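PDB 6TRI: MOR from Lactococcus phage TP901-1, which probably acts as the antirepressor (modulator of repression) of the phage's lysis-lysogeny switch, a small helical protein of the helix-turn-helix class that associates with the repressor. Local coordinates for residues 36-40 against 41-45; 58-61 against 62-65. All blocks are in the same frame, centred on the assembly; numbering follows the deposited sequence.

Interaction 1 (36-40 against 41-45); sequences SLKLN and DKVTW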
loop_
_atom_site.group_PDB
_atom_site.type_symbol
_atom_site.label_atom_id
_atom_site.label_comp_id
_atom_site.label_asym_id
_atom_site.label_seq_id
_atom_site.Cartn_x
_atom_site.Cartn_y
_atom_site.Cartn_z
ATOM N N SER B 36 -1.654 -11.890 12.562
ATOM C CA SER B 36 -1.580 -13.217 11.963
ATOM C C SER B 36 -2.339 -13.305 10.641
ATOM O O SER B 36 -1.831 -13.850 9.662
ATOM C CB SER B 36 -2.121 -14.266 12.931
ATOM O OG SER B 36 -2.242 -15.517 12.282
ATOM N N LEU B 37 -3.555 -12.767 10.618
ATOM C CA LEU B 37 -4.388 -12.806 9.419
ATOM C C LEU B 37 -3.795 -11.973 8.284
ATOM O O LEU B 37 -4.036 -12.248 7.109
ATOM C CB LEU B 37 -5.805 -12.318 9.734
ATOM C CG LEU B 37 -6.667 -13.169 10.667
ATOM C CD1 LEU B 37 -7.964 -12.448 10.976
ATOM C CD2 LEU B 37 -6.946 -14.526 10.049
ATOM N N LYS B 38 -3.023 -10.951 8.636
ATOM C CA LYS B 38 -2.413 -10.095 7.625
ATOM C C LYS B 38 -1.121 -10.699 7.088
ATOM O O LYS B 38 -0.860 -10.650 5.886
ATOM C CB LYS B 38 -2.158 -8.700 8.194
ATOM C CG LYS B 38 -3.438 -7.922 8.433
ATOM C CD LYS B 38 -3.192 -6.640 9.200
ATOM C CE LYS B 38 -4.507 -5.942 9.508
ATOM N NZ LYS B 38 -5.213 -5.502 8.276
ATOM N N LEU B 39 -0.322 -11.284 7.975
ATOM C CA LEU B 39 0.923 -11.925 7.564
ATOM C C LEU B 39 0.647 -13.209 6.794
ATOM O O LEU B 39 1.517 -13.721 6.090
ATOM C CB LEU B 39 1.807 -12.220 8.775
ATOM C CG LEU B 39 2.336 -10.997 9.522
ATOM C CD1 LEU B 39 3.180 -11.419 10.715
ATOM C CD2 LEU B 39 3.137 -10.119 8.582
ATOM N N ASN B 40 -0.566 -13.730 6.937
ATOM C CA ASN B 40 -0.959 -14.944 6.236
ATOM C C ASN B 40 -1.911 -14.635 5.090
ATOM O O ASN B 40 -2.622 -15.513 4.601
ATOM C CB ASN B 40 -1.587 -15.939 7.210
ATOM C CG ASN B 40 -0.579 -16.496 8.198
ATOM O OD1 ASN B 40 0.067 -17.510 7.936
ATOM N ND2 ASN B 40 -0.428 -15.825 9.335
ATOM N N ASP B 41 -1.913 -13.368 4.682
ATOM C CA ASP B 41 -2.602 -12.912 3.478
ATOM C C ASP B 41 -4.093 -13.258 3.451
ATOM O O ASP B 41 -4.660 -13.513 2.389
ATOM C CB ASP B 41 -1.914 -13.491 2.238
ATOM C CG ASP B 41 -2.099 -12.624 1.012
ATOM O OD1 ASP B 41 -1.932 -11.390 1.120
ATOM O OD2 ASP B 41 -2.419 -13.175 -0.059
ATOM N N LYS B 42 -4.724 -13.271 4.619
ATOM C CA LYS B 42 -6.169 -13.451 4.695
ATOM C C LYS B 42 -6.864 -12.094 4.737
ATOM O O LYS B 42 -7.985 -11.939 4.252
ATOM C CB LYS B 42 -6.553 -14.281 5.919
ATOM C CG LYS B 42 -6.141 -15.742 5.845
ATOM C CD LYS B 42 -6.739 -16.524 7.003
ATOM C CE LYS B 42 -6.349 -17.990 6.957
ATOM N NZ LYS B 42 -6.963 -18.747 8.085
ATOM N N VAL B 43 -6.188 -11.117 5.331
ATOM C CA VAL B 43 -6.712 -9.761 5.434
ATOM C C VAL B 43 -5.690 -8.764 4.909
ATOM O O VAL B 43 -4.521 -8.801 5.290
ATOM C CB VAL B 43 -7.082 -9.399 6.886
ATOM C CG1 VAL B 43 -7.583 -7.968 6.966
ATOM C CG2 VAL B 43 -8.129 -10.361 7.422
ATOM N N THR B 44 -6.139 -7.876 4.029
ATOM C CA THR B 44 -5.265 -6.880 3.426
ATOM C C THR B 44 -4.740 -5.893 4.468
ATOM O O THR B 44 -5.377 -5.662 5.495
ATOM C CB THR B 44 -5.992 -6.112 2.309
ATOM O OG1 THR B 44 -5.098 -5.161 1.718
ATOM C CG2 THR B 44 -7.210 -5.385 2.859
ATOM N N TRP B 45 -3.566 -5.325 4.203
ATOM C CA TRP B 45 -2.968 -4.328 5.090
ATOM C C TRP B 45 -3.613 -2.957 4.911
ATOM O O TRP B 45 -3.834 -2.508 3.786
ATOM C CB TRP B 45 -1.461 -4.217 4.840
ATOM C CG TRP B 45 -0.659 -5.363 5.373
ATOM C CD1 TRP B 45 -0.514 -6.596 4.809
ATOM C CD2 TRP B 45 0.124 -5.374 6.571
ATOM N NE1 TRP B 45 0.304 -7.379 5.586
ATOM C CE2 TRP B 45 0.709 -6.652 6.674
ATOM C CE3 TRP B 45 0.384 -4.429 7.568
ATOM C CZ2 TRP B 45 1.539 -7.009 7.735
ATOM C CZ3 TRP B 45 1.207 -4.786 8.621
ATOM C CH2 TRP B 45 1.774 -6.064 8.697
HETATM O O HOH W 1 -1.915 -9.671 3.887
#
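Leu37 O is gripped by two backbone donors, Lys42 N at 2.8 Å and Val43 N at 3.0 Å, where helix 32-39 ends in a Schellman motif. The first donor lies nearly on the line of the C=O bond, while the second comes from above the carbonyl plane. The motif's other bond runs from Asp41 N to Lys38 O (3.2 Å), and Asp41, with its positive phi of 56°, turns the chain back over the last helical turn. A water sits between Lys38 O and Val43 O.

Lys38 does most of the side-chain work. Its chain stays extended until chi4 (-64°) bends the end over to bring Lys38 NZ to 2.8 Å from Thr44 O; the ammonium also makes a salt bridge with Glu49, so the loop is tied to helix 47-57 as well. Nearer the backbone, Lys38 CB lies over one face of the Trp45 indole, a CH-pi contact with CB 4.0 Å from the centroid of the five-membered ring. Leu39 reaches the same indole at its edge, CD2 meeting CZ2 in the ring plane, and Tyr7 and Phe68 add their rings around Trp45. Residues Thr44 and Trp45 also meet the chain of another protein, to which Trp45 N is hydrogen-bonded.

Leu37 divides its side-chain contacts: CB lies against Val43 CG2, and CD2 rests on the aliphatic part of the extended Lys42 chain, 3.6 Å from its CD.

Interaction 2 (58-61 against 62-65); sequences ELNP and QDIP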
loop_
_atom_site.group_PDB
_atom_site.type_symbol
_atom_site.label_atom_id
_atom_site.label_comp_id
_atom_site.label_asym_id
_atom_site.label_seq_id
_atom_site.Cartn_x
_atom_site.Cartn_y
_atom_site.Cartn_z
ATOM N N GLU B 58 11.848 -0.026 11.197
ATOM C CA GLU B 58 12.873 0.877 10.678
ATOM C C GLU B 58 13.277 0.483 9.265
ATOM O O GLU B 58 14.460 0.427 8.936
ATOM C CB GLU B 58 14.094 0.899 11.600
ATOM C CG GLU B 58 13.835 1.565 12.943
ATOM C CD GLU B 58 15.040 1.527 13.865
ATOM O OE1 GLU B 58 15.561 0.421 14.120
ATOM O OE2 GLU B 58 15.466 2.604 14.333
ATOM N N LEU B 59 12.278 0.207 8.435
ATOM C CA LEU B 59 12.511 -0.168 7.050
ATOM C C LEU B 59 12.861 1.048 6.202
ATOM O O LEU B 59 12.407 2.161 6.476
ATOM C CB LEU B 59 11.279 -0.866 6.469
ATOM C CG LEU B 59 10.706 -2.042 7.263
ATOM C CD1 LEU B 59 9.503 -2.648 6.551
ATOM C CD2 LEU B 59 11.773 -3.088 7.489
ATOM N N ASN B 60 13.677 0.832 5.176
ATOM C CA ASN B 60 13.916 1.850 4.163
ATOM C C ASN B 60 12.672 1.961 3.297
ATOM O O ASN B 60 12.222 0.964 2.730
ATOM C CB ASN B 60 15.145 1.502 3.316
ATOM C CG ASN B 60 15.363 2.473 2.162
ATOM O OD1 ASN B 60 15.006 3.647 2.242
ATOM N ND2 ASN B 60 15.953 1.978 1.078
ATOM N N PRO B 61 12.094 3.171 3.212
ATOM C CA PRO B 61 10.860 3.404 2.454
ATOM C C PRO B 61 10.932 2.930 1.006
ATOM O O PRO B 61 9.910 2.549 0.442
ATOM C CB PRO B 61 10.702 4.924 2.515
ATOM C CG PRO B 61 11.351 5.304 3.792
ATOM C CD PRO B 61 12.524 4.376 3.942
ATOM N N GLN B 62 12.123 2.940 0.416
ATOM C CA GLN B 62 12.279 2.513 -0.969
ATOM C C GLN B 62 12.172 0.996 -1.110
ATOM O O GLN B 62 12.002 0.479 -2.214
ATOM C CB GLN B 62 13.615 3.001 -1.524
ATOM C CG GLN B 62 13.848 4.484 -1.309
ATOM C CD GLN B 62 15.114 4.978 -1.971
ATOM O OE1 GLN B 62 15.465 4.545 -3.068
ATOM N NE2 GLN B 62 15.809 5.891 -1.305
ATOM N N ASP B 63 12.264 0.290 0.013
ATOM C CA ASP B 63 12.188 -1.167 0.016
ATOM C C ASP B 63 10.761 -1.661 0.227
ATOM O O ASP B 63 10.502 -2.864 0.190
ATOM C CB ASP B 63 13.095 -1.751 1.100
ATOM C CG ASP B 63 14.568 -1.583 0.787
ATOM O OD1 ASP B 63 14.928 -1.570 -0.409
ATOM O OD2 ASP B 63 15.367 -1.471 1.740
ATOM N N ILE B 64 9.843 -0.727 0.452
ATOM C CA ILE B 64 8.447 -1.060 0.728
ATOM C C ILE B 64 7.775 -1.930 -0.352
ATOM O O ILE B 64 7.035 -2.856 -0.009
ATOM C CB ILE B 64 7.616 0.225 0.947
ATOM C CG1 ILE B 64 7.984 0.856 2.288
ATOM C CG2 ILE B 64 6.127 -0.075 0.915
ATOM C CD1 ILE B 64 7.202 2.101 2.601
ATOM N N PRO B 65 8.028 -1.659 -1.651
ATOM C CA PRO B 65 7.445 -2.572 -2.644
ATOM C C PRO B 65 7.892 -4.030 -2.491
ATOM O O PRO B 65 7.157 -4.940 -2.875
ATOM C CB PRO B 65 7.940 -1.998 -3.975
ATOM C CG PRO B 65 8.120 -0.555 -3.705
ATOM C CD PRO B 65 8.634 -0.479 -2.297
#
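Two overlapping type I turns carry the backbone here, Asp63 N bonding to Asn60 O (2.8 Å) and Ile64 N to Pro61 O (3.3 Å), a short 3-10 run that leads from the loop after helix 47-57 into helix 64-68. The next residue is Pro65, whose N carries no hydrogen, so it cannot give Pro61 O the i to i+4 bond of an alpha-helix; its ring CD lies 4.3 Å from that oxygen instead.

Asn60 opens the run. With CG anti to the backbone N (chi1 175°), its amide lies beside Gln62, crossing that side chain at a slant, and OD1 accepts a straight but weak bond from Gln62 N at 3.5 Å, a loosely closed Asx turn. The same amide has Gln62 CB near its ND2. Asp63 comes at Asn60 from the far end of the first turn: its carboxylate stands almost square to the amide, the planes 82° apart, with OD2 3.4 Å from Asn60 CB.

The side chain of Ile64 packs against the same oxygen that its N-H bonds. Its CG1 lies beside the backbone N (chi1 -72°), which sets the longer branch against Pro61 O, with CD1 also near that oxygen and Pro61 CA. Pro61 and Ile64 both pack on aromatic side chains of another protein's chain, and Gln62 and Pro65 touch that chain too, so this surface turn forms part of the interface between the two proteins. Within the turn itself, Ile64 CG1 lies 3.2 Å from Pro61 O.

Both interactions are local turns at helix junctions, met one after the other along the chain, neither nested nor crossing. After helices 8-17 and 21-28, interaction 1 closes the turn where helix 32-39 ends and directs the chain toward helix 47-57. Once that helix is finished, interaction 2 makes the second junction, into helix 64-68. The two lie on opposite sides of the chain's centre, with centres about 19 Å apart and nearest atoms about 9 Å apart. Phe68 bridges them indirectly, meeting Trp45 of interaction 1 edge-to-face and touching Leu59 of 58-61. Helix 8-17 is also touched by residues of both, and each meets the chain of another protein.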